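Local coordinates for protein serine-pyruvate aminotransferase (agxt) (Sulfolobus solfataricus, PDB 3ZRP) that probably transfers the amino group of serine to pyruvate, and perhaps that of alanine to glyoxylate, with pyridoxal 5'-phosphate as cofactor, at residues A[12-17]-A[341-346]; A[141-146]-A[169-174]; A[276-281]-A[347-352]; A[323-328]-A[334-339]. One frame throughout, in Å; residues are numbered along the deposited sequence. Where two conformers were deposited one is given.

From the N terminus, the first of these contacts to open is at 12-17, which meets 341-346 in contact 1 and closes a loop that takes in most of the chain. Within that loop, contact 2 links the short hairpin strand 142-143 to the loop leading into strand 182-186 of the large sheet, near the cofactor. Contact 3 crosses contact 1, because its helix 264-284 starts inside the large loop while helix 346-363 follows residue 345. Contact 4, the hairpin of strands 326-327 and 335-339, falls within both loops. It also touches contact 3 directly, through Val-323 on Ile-351 and Ile-338 on Ile-278, so helices 264-284 and 346-363 pack against the hairpin and the residues leading into it.

Contact 1. Residues A[12-17]-A[341-346]; sequences TIKEDV and MGWVTP
Lys-14 lays its aliphatic chain over one face of the Trp-343 indole, and the two side chains cross at about a right angle. CD does the central touching. It sits 3.7 Å from the centroid of the five-membered ring of Trp-343, only 8° off the ring normal, a CH-pi contact well over the face. Its neighbour CG is nearer the CD1 corner, with Lys-14 CG 4.1 Å from Trp-343 CD1. A bend at the last torsion (chi4 42°) then carries the ammonium toward the CE3 and CD2 side of the six-membered ring, where Lys-14 NZ lies 4.4 Å from the centroid of that ring of Trp-343 in an off-centre cation-pi contact. The ring is presented to the lysine with CG anti to its own carbonyl carbon (chi1 -73°). Trp-343 was modelled in two conformers, and this account holds for one of them; its NE1, buried by the contact, has no modelled partner. Leu-258 of helix 246-262 touches both side chains, while Arg-267 forms a second cation-pi contact with the indole. The second subunit reaches the same turn, its Asn-24 bonding to Ile-13 O. Lys-14 is the N-cap of helix 15-20, so the contact ties the start of that helix to the loop leading into helix 346-363. A flat pi surface here takes both methylenes and positive charge, so dispersion and electrostatics hold the two segments together without a hydrogen bond.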
# COMPACT_ATOMS: atom_id res chain seq x y z
N THR A 12 -13.58 12.15 -7.24
CA THR A 12 -14.14 11.63 -8.50
C THR A 12 -13.07 11.10 -9.44
O THR A 12 -12.17 11.83 -9.87
CB THR A 12 -15.05 12.67 -9.21
OG1 THR A 12 -16.17 12.97 -8.38
CG2 THR A 12 -15.55 12.14 -10.56
N ILE A 13 -13.18 9.81 -9.74
CA ILE A 13 -12.27 9.10 -10.62
C ILE A 13 -13.05 8.73 -11.89
O ILE A 13 -14.18 8.27 -11.80
CB ILE A 13 -11.72 7.80 -9.92
CG1 ILE A 13 -10.95 8.17 -8.64
CG2 ILE A 13 -10.86 6.97 -10.88
CD1 ILE A 13 -10.46 6.98 -7.82
N LYS A 14 -12.45 8.96 -13.05
CA LYS A 14 -13.06 8.52 -14.31
C LYS A 14 -13.54 7.07 -14.22
O LYS A 14 -12.86 6.21 -13.65
CB LYS A 14 -12.08 8.69 -15.46
CG LYS A 14 -12.40 9.90 -16.31
CD LYS A 14 -11.55 9.92 -17.56
CE LYS A 14 -12.24 10.68 -18.68
NZ LYS A 14 -12.89 11.92 -18.17
N GLU A 15 -14.74 6.83 -14.76
CA GLU A 15 -15.37 5.51 -14.73
C GLU A 15 -14.53 4.45 -15.42
O GLU A 15 -14.42 3.33 -14.92
CB GLU A 15 -16.78 5.54 -15.33
CG GLU A 15 -17.92 5.51 -14.30
CD GLU A 15 -17.71 6.50 -13.17
OE1 GLU A 15 -17.21 7.61 -13.45
OE2 GLU A 15 -18.05 6.17 -12.02
N ASP A 16 -13.92 4.81 -16.56
CA ASP A 16 -13.03 3.91 -17.30
C ASP A 16 -11.91 3.39 -16.40
O ASP A 16 -11.47 2.25 -16.53
CB ASP A 16 -12.38 4.62 -18.49
CG ASP A 16 -13.39 5.06 -19.53
OD1 ASP A 16 -13.81 4.21 -20.34
OD2 ASP A 16 -13.73 6.26 -19.53
N VAL A 17 -11.43 4.26 -15.51
CA VAL A 17 -10.30 3.93 -14.64
C VAL A 17 -10.76 2.93 -13.59
O VAL A 17 -10.13 1.87 -13.45
CB VAL A 17 -9.64 5.18 -13.99
CG1 VAL A 17 -8.48 4.79 -13.06
CG2 VAL A 17 -9.13 6.15 -15.06
N MET A 341 -7.50 19.38 -10.26
CA MET A 341 -6.47 18.53 -10.80
C MET A 341 -7.01 17.19 -11.28
O MET A 341 -8.05 16.72 -10.81
CB MET A 341 -5.35 18.30 -9.77
CG MET A 341 -5.80 17.40 -8.59
SD MET A 341 -4.50 17.13 -7.35
CE MET A 341 -4.91 18.41 -6.16
N GLY A 342 -6.31 16.58 -12.22
CA GLY A 342 -6.72 15.28 -12.76
C GLY A 342 -7.56 15.51 -14.00
O GLY A 342 -7.04 15.94 -15.05
N TRP A 343 -8.87 15.26 -13.86
CA TRP A 343 -9.79 15.36 -15.01
C TRP A 343 -10.66 16.59 -14.99
O TRP A 343 -11.68 16.66 -15.68
CB TRP A 343 -10.57 14.04 -15.21
CG TRP A 343 -9.64 12.98 -15.79
CD1 TRP A 343 -9.02 11.96 -15.11
CD2 TRP A 343 -9.16 12.91 -17.14
NE1 TRP A 343 -8.24 11.23 -15.97
CE2 TRP A 343 -8.30 11.79 -17.22
CE3 TRP A 343 -9.40 13.67 -18.30
CZ2 TRP A 343 -7.66 11.42 -18.41
CZ3 TRP A 343 -8.78 13.29 -19.49
CH2 TRP A 343 -7.92 12.18 -19.53
N VAL A 344 -10.24 17.59 -14.22
CA VAL A 344 -10.99 18.84 -14.06
C VAL A 344 -11.23 19.57 -15.40
O VAL A 344 -10.34 19.61 -16.26
CB VAL A 344 -10.32 19.74 -12.98
CG1 VAL A 344 -8.96 20.27 -13.47
CG2 VAL A 344 -11.25 20.87 -12.51
N THR A 345 -12.44 20.10 -15.57
CA THR A 345 -12.85 20.70 -16.85
C THR A 345 -13.20 22.18 -16.69
O THR A 345 -13.44 22.65 -15.58
CB THR A 345 -14.12 20.00 -17.47
OG1 THR A 345 -15.24 20.20 -16.59
CG2 THR A 345 -13.90 18.52 -17.66
N PRO A 346 -13.23 22.93 -17.80
CA PRO A 346 -13.75 24.29 -17.76
C PRO A 346 -15.09 24.39 -17.04
O PRO A 346 -15.28 25.31 -16.25
CB PRO A 346 -13.90 24.63 -19.24
CG PRO A 346 -12.75 23.96 -19.84
CD PRO A 346 -12.63 22.64 -19.11

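Contact 2. Residues A[141-146]-A[169-174]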
# COMPACT_ATOMS: atom_id res chain seq x y z
N GLY A 141 -0.95 25.79 -1.82
CA GLY A 141 -1.10 25.93 -3.27
C GLY A 141 0.05 26.68 -3.93
O GLY A 141 -0.13 27.31 -4.96
N VAL A 142 1.24 26.57 -3.34
CA VAL A 142 2.42 27.28 -3.80
C VAL A 142 3.35 26.36 -4.59
O VAL A 142 3.75 25.29 -4.09
CB VAL A 142 3.16 27.90 -2.59
CG1 VAL A 142 4.55 28.37 -2.96
CG2 VAL A 142 2.35 29.06 -2.01
N ARG A 143 3.67 26.74 -5.82
CA ARG A 143 4.55 25.96 -6.70
C ARG A 143 5.97 26.55 -6.63
O ARG A 143 6.17 27.75 -6.85
CB ARG A 143 4.07 26.01 -8.14
CG ARG A 143 4.92 25.22 -9.16
CD ARG A 143 4.44 25.39 -10.61
NE ARG A 143 4.31 26.82 -10.89
CZ ARG A 143 3.20 27.45 -11.23
NH1 ARG A 143 2.05 26.80 -11.43
NH2 ARG A 143 3.24 28.78 -11.38
N GLU A 144 6.93 25.69 -6.31
CA GLU A 144 8.33 26.06 -6.23
C GLU A 144 8.85 26.05 -7.67
O GLU A 144 8.51 25.14 -8.43
CB GLU A 144 9.09 25.02 -5.39
CG GLU A 144 10.61 25.27 -5.22
CD GLU A 144 10.97 26.45 -4.32
OE1 GLU A 144 10.17 26.94 -3.52
OE2 GLU A 144 12.11 26.94 -4.42
N PRO A 145 9.69 27.06 -8.06
CA PRO A 145 10.33 27.05 -9.39
C PRO A 145 11.51 26.09 -9.44
O PRO A 145 12.69 26.50 -9.40
CB PRO A 145 10.79 28.51 -9.58
CG PRO A 145 10.96 29.05 -8.20
CD PRO A 145 9.95 28.30 -7.32
N VAL A 146 11.18 24.83 -9.62
CA VAL A 146 12.14 23.75 -9.52
C VAL A 146 13.24 23.83 -10.56
O VAL A 146 14.41 23.66 -10.19
CB VAL A 146 11.46 22.34 -9.42
CG1 VAL A 146 10.70 22.23 -8.09
CG2 VAL A 146 10.52 22.09 -10.58
N GLY A 169 1.50 15.20 -13.85
CA GLY A 169 0.26 15.02 -14.59
C GLY A 169 -0.51 16.31 -14.75
O GLY A 169 -1.58 16.32 -15.36
N ALA A 170 0.01 17.41 -14.20
CA ALA A 170 -0.70 18.70 -14.28
C ALA A 170 0.20 19.90 -14.56
O ALA A 170 -0.20 20.83 -15.27
CB ALA A 170 -1.49 18.93 -12.98
N GLU A 171 1.39 19.92 -13.95
CA GLU A 171 2.38 20.99 -14.13
C GLU A 171 3.44 20.43 -15.07
O GLU A 171 3.61 19.21 -15.15
CB GLU A 171 3.05 21.41 -12.80
CG GLU A 171 2.10 21.75 -11.63
CD GLU A 171 1.60 23.20 -11.62
OE1 GLU A 171 1.94 24.00 -12.51
OE2 GLU A 171 0.86 23.56 -10.69
N GLU A 172 4.14 21.31 -15.78
CA GLU A 172 5.30 20.85 -16.55
C GLU A 172 6.31 20.15 -15.63
O GLU A 172 6.68 20.68 -14.57
CB GLU A 172 6.00 22.01 -17.27
CG GLU A 172 7.08 21.50 -18.22
CD GLU A 172 7.99 22.59 -18.80
OE1 GLU A 172 7.99 23.74 -18.31
OE2 GLU A 172 8.74 22.27 -19.75
N VAL A 173 6.71 18.94 -16.01
CA VAL A 173 7.75 18.21 -15.30
C VAL A 173 8.72 17.68 -16.35
O VAL A 173 8.30 17.01 -17.30
CB VAL A 173 7.18 17.03 -14.45
CG1 VAL A 173 8.33 16.14 -13.91
CG2 VAL A 173 6.26 17.58 -13.31
N LYS A 174 10.01 17.99 -16.18
CA LYS A 174 11.05 17.56 -17.11
C LYS A 174 12.19 16.93 -16.34
O LYS A 174 13.25 17.54 -16.17
CB LYS A 174 11.57 18.77 -17.92
CG LYS A 174 10.56 19.40 -18.88
CD LYS A 174 10.56 18.67 -20.22
CE LYS A 174 9.15 18.55 -20.80
NZ LYS A 174 8.62 19.87 -21.29
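Arg-143 and Glu-171 meet in a salt bridge, its hydrogen bond running from Arg-143 NH1 to Glu-171 OE1 over 3.0 Å. OE1 is tilted out of the guanidinium plane, which goes with a bent bond, 141° at the hydrogen. The nitrogen approaches OE1 on its syn side, out of the carboxylate plane. A single N-H...O bond joins the two groups, whose planes stand 69° apart, and each also uses a further atom on backbone elsewhere: Arg-143 NH2 on Glu-295 O, Glu-171 OE2 with Asn-299 N. The pair thus links strand 142-143 to the loop before strand 182-186 and also holds the segment around residues 295-299. Behind the charges, Arg-143 CD comes 3.4 Å from Glu-171 OE1. The arginine chain runs extended from the strand and bends at chi3 (51°), which folds the guanidinium around to the acid. Val-136 packs against both side chains. Without the guanidinium, as with an alanine here, the buried Glu-171 carboxylate would probably lose its charged mate and Glu-295 O this donor. Farther out, Lys-174 NZ and Glu-172 OE2 form a salt bridge of their own, 2.9 Å long. Strand 142-143 pairs with strand 136-137 as a tight hairpin; Gly-141 and Val-142 both face Glu-137 there, the signature of a G1 beta bulge, and this same hairpin carries Val-136 and Thr-138 of the cofactor pocket.

Contact 3. Residues A[276-281]-A[347-352]; sequences SAIRAG and NDAIIA
Ala-349 fits its CB against the side chain of Ile-278, and here helix 264-284 and helix 346-363 come closest within these two segments, with Ile-278 CA and Ala-349 CA only 5.6 Å apart. So short a separation is possible because one partner is an alanine. Its methyl points at the other helix and touches the flank of the isoleucine, with Ala-349 CB 3.7 Å from Ile-278 CG1. The isoleucine leaves its helix more obliquely, but with CG1 anti to the carbonyl carbon (chi1 -73°) the ethyl branch swings across the interface, and its end, Ile-278 CD1, lies 4.2 Å from Ala-349 CB. The other branch is used elsewhere: Ile-278 CG2 packs on Ile-338 CD1 of the small sheet.

Around this tight centre the fit eases. Ala-277 CB stands 4.5 Å from Ala-349 CB, at the margin of contact, and Ala-277 also leans on Val-379 and Leu-380 of helix 372-381. Ala-352 CB is 4.9 Å from Ile-278 CD1, facing the other helix without quite touching it. The far side of helix 346-363 is the solvent side, where Asn-347 and Ile-351 are exposed. At its start Asp-348 OD2 accepts from Thr-345 N while Thr-345 OG1 caps a backbone N of the first turn, consistent with a capping box. Between the two segments, then, the chemistry is wholly apolar: small methyls and one branched chain let two helices approach closely, held by dispersion and burial, with their backbone polar groups paired inside each helix.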
# COMPACT_ATOMS: atom_id res chain seq x y z
N SER A 276 -6.24 29.25 -13.97
CA SER A 276 -6.29 30.68 -14.23
C SER A 276 -7.74 31.18 -14.21
O SER A 276 -8.03 32.26 -13.69
CB SER A 276 -5.65 31.03 -15.58
OG SER A 276 -4.28 30.70 -15.64
N ALA A 277 -8.66 30.38 -14.77
CA ALA A 277 -10.09 30.73 -14.79
C ALA A 277 -10.67 30.80 -13.39
O ALA A 277 -11.37 31.76 -13.08
CB ALA A 277 -10.93 29.75 -15.67
N ILE A 278 -10.36 29.81 -12.54
CA ILE A 278 -10.85 29.81 -11.16
C ILE A 278 -10.28 31.00 -10.40
O ILE A 278 -11.00 31.67 -9.65
CB ILE A 278 -10.52 28.46 -10.40
CG1 ILE A 278 -11.42 27.32 -10.91
CG2 ILE A 278 -10.68 28.60 -8.87
CD1 ILE A 278 -10.93 25.91 -10.59
N ARG A 279 -8.98 31.26 -10.58
CA ARG A 279 -8.32 32.38 -9.91
C ARG A 279 -8.95 33.73 -10.31
O ARG A 279 -9.20 34.57 -9.44
CB ARG A 279 -6.81 32.38 -10.19
CG ARG A 279 -6.07 31.32 -9.36
CD ARG A 279 -4.57 31.60 -9.30
NE ARG A 279 -3.99 31.50 -10.63
CZ ARG A 279 -3.48 30.40 -11.15
NH1 ARG A 279 -3.45 29.25 -10.43
NH2 ARG A 279 -2.99 30.45 -12.39
N ALA A 280 -9.20 33.89 -11.61
CA ALA A 280 -9.89 35.07 -12.15
C ALA A 280 -11.22 35.27 -11.45
O ALA A 280 -11.55 36.40 -11.05
CB ALA A 280 -10.09 34.92 -13.66
N GLY A 281 -11.96 34.18 -11.28
CA GLY A 281 -13.23 34.23 -10.58
C GLY A 281 -13.11 34.61 -9.11
O GLY A 281 -13.96 35.32 -8.59
N ASN A 347 -16.01 23.45 -17.28
CA ASN A 347 -17.32 23.47 -16.60
C ASN A 347 -17.24 23.32 -15.09
O ASN A 347 -18.01 23.95 -14.36
CB ASN A 347 -18.28 22.43 -17.20
CG ASN A 347 -18.78 22.82 -18.59
OD1 ASN A 347 -18.72 23.99 -18.98
ND2 ASN A 347 -19.24 21.83 -19.35
N ASP A 348 -16.29 22.50 -14.60
CA ASP A 348 -16.05 22.41 -13.16
C ASP A 348 -15.65 23.77 -12.57
O ASP A 348 -16.06 24.10 -11.46
CB ASP A 348 -14.99 21.35 -12.83
CG ASP A 348 -15.39 19.95 -13.25
OD1 ASP A 348 -16.60 19.65 -13.24
OD2 ASP A 348 -14.51 19.16 -13.61
N ALA A 349 -14.86 24.54 -13.33
CA ALA A 349 -14.45 25.89 -12.91
C ALA A 349 -15.68 26.81 -12.73
O ALA A 349 -15.81 27.48 -11.69
CB ALA A 349 -13.43 26.48 -13.88
N ILE A 350 -16.59 26.80 -13.71
CA ILE A 350 -17.84 27.56 -13.61
C ILE A 350 -18.61 27.17 -12.34
O ILE A 350 -18.99 28.05 -11.55
CB ILE A 350 -18.75 27.39 -14.87
CG1 ILE A 350 -18.08 27.99 -16.10
CG2 ILE A 350 -20.11 28.06 -14.66
CD1 ILE A 350 -18.50 27.35 -17.41
N ILE A 351 -18.81 25.87 -12.14
CA ILE A 351 -19.56 25.37 -10.99
C ILE A 351 -18.89 25.75 -9.67
O ILE A 351 -19.55 26.22 -8.74
CB ILE A 351 -19.78 23.84 -11.10
CG1 ILE A 351 -20.74 23.56 -12.26
CG2 ILE A 351 -20.38 23.28 -9.83
CD1 ILE A 351 -22.06 24.33 -12.19
N ALA A 352 -17.57 25.57 -9.59
CA ALA A 352 -16.86 25.88 -8.34
C ALA A 352 -17.09 27.34 -7.87
O ALA A 352 -17.43 27.58 -6.70
CB ALA A 352 -15.35 25.57 -8.50

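Contact 4. Residues A[323-328]-A[334-339]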
# COMPACT_ATOMS: atom_id res chain seq x y z
N VAL A 323 -20.57 20.82 -4.70
CA VAL A 323 -19.10 20.61 -4.75
C VAL A 323 -18.50 20.36 -3.36
O VAL A 323 -18.89 21.01 -2.38
CB VAL A 323 -18.34 21.83 -5.40
CG1 VAL A 323 -16.84 21.55 -5.55
CG2 VAL A 323 -18.92 22.20 -6.74
N GLU A 324 -17.56 19.42 -3.27
CA GLU A 324 -16.75 19.24 -2.05
C GLU A 324 -15.33 19.81 -2.23
O GLU A 324 -14.63 19.42 -3.16
CB GLU A 324 -16.68 17.76 -1.65
CG GLU A 324 -15.96 17.49 -0.33
CD GLU A 324 -16.13 16.07 0.17
OE1 GLU A 324 -17.16 15.43 -0.16
OE2 GLU A 324 -15.24 15.58 0.89
N PHE A 325 -14.94 20.73 -1.35
CA PHE A 325 -13.58 21.31 -1.35
C PHE A 325 -12.74 20.66 -0.23
O PHE A 325 -13.15 19.64 0.31
CB PHE A 325 -13.69 22.82 -1.15
CG PHE A 325 -14.42 23.54 -2.26
CD1 PHE A 325 -13.89 23.57 -3.55
CD2 PHE A 325 -15.62 24.20 -2.01
CE1 PHE A 325 -14.55 24.24 -4.58
CE2 PHE A 325 -16.28 24.87 -3.03
CZ PHE A 325 -15.75 24.89 -4.31
N ALA A 326 -11.58 21.23 0.10
CA ALA A 326 -10.76 20.74 1.21
C ALA A 326 -10.53 21.82 2.28
O ALA A 326 -10.51 23.01 1.96
CB ALA A 326 -9.41 20.14 0.71
N PRO A 327 -10.35 21.41 3.55
CA PRO A 327 -10.08 22.40 4.59
C PRO A 327 -8.67 22.98 4.49
O PRO A 327 -7.81 22.40 3.84
CB PRO A 327 -10.25 21.62 5.90
CG PRO A 327 -9.96 20.22 5.54
CD PRO A 327 -10.37 20.04 4.10
N GLY A 328 -8.46 24.13 5.12
CA GLY A 328 -7.15 24.76 5.20
C GLY A 328 -6.39 24.24 6.40
O GLY A 328 -6.97 24.02 7.46
N LYS A 334 -6.59 31.67 7.65
CA LYS A 334 -7.96 31.17 7.79
C LYS A 334 -8.48 31.01 6.37
O LYS A 334 -8.68 32.00 5.65
CB LYS A 334 -8.82 32.13 8.61
CG LYS A 334 -10.18 31.58 9.02
CD LYS A 334 -10.91 32.58 9.90
CE LYS A 334 -12.41 32.29 9.96
NZ LYS A 334 -13.22 33.54 10.14
N TYR A 335 -8.67 29.76 5.94
CA TYR A 335 -8.91 29.47 4.53
C TYR A 335 -9.50 28.10 4.26
O TYR A 335 -9.55 27.24 5.15
CB TYR A 335 -7.60 29.66 3.72
CG TYR A 335 -6.54 28.58 3.91
CD1 TYR A 335 -5.96 28.34 5.15
CD2 TYR A 335 -6.09 27.81 2.81
CE1 TYR A 335 -4.96 27.36 5.32
CE2 TYR A 335 -5.10 26.83 2.97
CZ TYR A 335 -4.54 26.61 4.22
OH TYR A 335 -3.59 25.64 4.39
N PHE A 336 -9.96 27.90 3.02
CA PHE A 336 -10.25 26.57 2.50
C PHE A 336 -9.49 26.40 1.19
O PHE A 336 -8.97 27.37 0.64
CB PHE A 336 -11.77 26.31 2.34
CG PHE A 336 -12.42 27.10 1.23
CD1 PHE A 336 -12.85 28.41 1.45
CD2 PHE A 336 -12.60 26.54 -0.03
CE1 PHE A 336 -13.45 29.16 0.42
CE2 PHE A 336 -13.20 27.28 -1.07
CZ PHE A 336 -13.62 28.60 -0.83
N ARG A 337 -9.40 25.18 0.69
CA ARG A 337 -8.66 24.93 -0.53
C ARG A 337 -9.54 24.37 -1.63
O ARG A 337 -10.43 23.55 -1.39
CB ARG A 337 -7.52 23.95 -0.27
CG ARG A 337 -6.39 24.55 0.55
CD ARG A 337 -5.35 23.47 0.84
NE ARG A 337 -5.86 22.50 1.81
CZ ARG A 337 -5.32 21.31 2.06
NH1 ARG A 337 -4.23 20.90 1.41
NH2 ARG A 337 -5.84 20.51 3.00
N ILE A 338 -9.24 24.79 -2.85
CA ILE A 338 -9.84 24.22 -4.04
C ILE A 338 -8.82 23.33 -4.71
O ILE A 338 -7.75 23.77 -5.08
CB ILE A 338 -10.31 25.32 -5.05
CG1 ILE A 338 -11.18 26.38 -4.37
CG2 ILE A 338 -11.07 24.68 -6.22
CD1 ILE A 338 -11.43 27.62 -5.27
N GLY A 339 -9.16 22.05 -4.88
CA GLY A 339 -8.36 21.15 -5.65
C GLY A 339 -8.89 21.12 -7.06
O GLY A 339 -10.07 20.84 -7.25
O HOH W 1 -10.46 25.13 6.44
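Ala-326 and Arg-337 form the antiparallel hydrogen-bonded pair of a beta hairpin whose longer strand, 335-339, is the middle one of a three-stranded sheet. Both backbone bonds are nearly straight: Ala-326 N reaches Arg-337 O at 3.0 Å, and Arg-337 N reaches Ala-326 O at 2.7 Å. The next pair, Pro-327 with Phe-336, is non-hydrogen-bonded, and Pro-327 O turns to the arginine side chain instead. A bend at chi3 (-71°) brings the guanidinium side-on, so that Arg-337 NE (2.8 Å) and Arg-337 NH2 (2.9 Å) both grip Pro-327 O, which lies almost in the guanidinium plane. Arg-337 NH1 is satisfied by Thr-138 O, beside the cofactor site; a methionine in place of this arginine would probably leave Pro-327 O without both donors and Thr-138 O without its bond to NH1. Where the strands part, a water closes the gap, accepting from Gly-328 N and donating to Tyr-335 O, each 2.6 Å from it. Tyr-335 OH is bonded to Ser-139 O and Val-329 N. The face away from Arg-337 is apolar: Phe-325 and Phe-336 meet obliquely, planes 48° apart, and Ile-338 runs alongside Phe-325, with Ile-356 of helix 346-363 against both. On the tyrosine, Gly-328 CA sits over the face of the Tyr-335 ring, 3.5 Å from its centroid, a CH-pi contact.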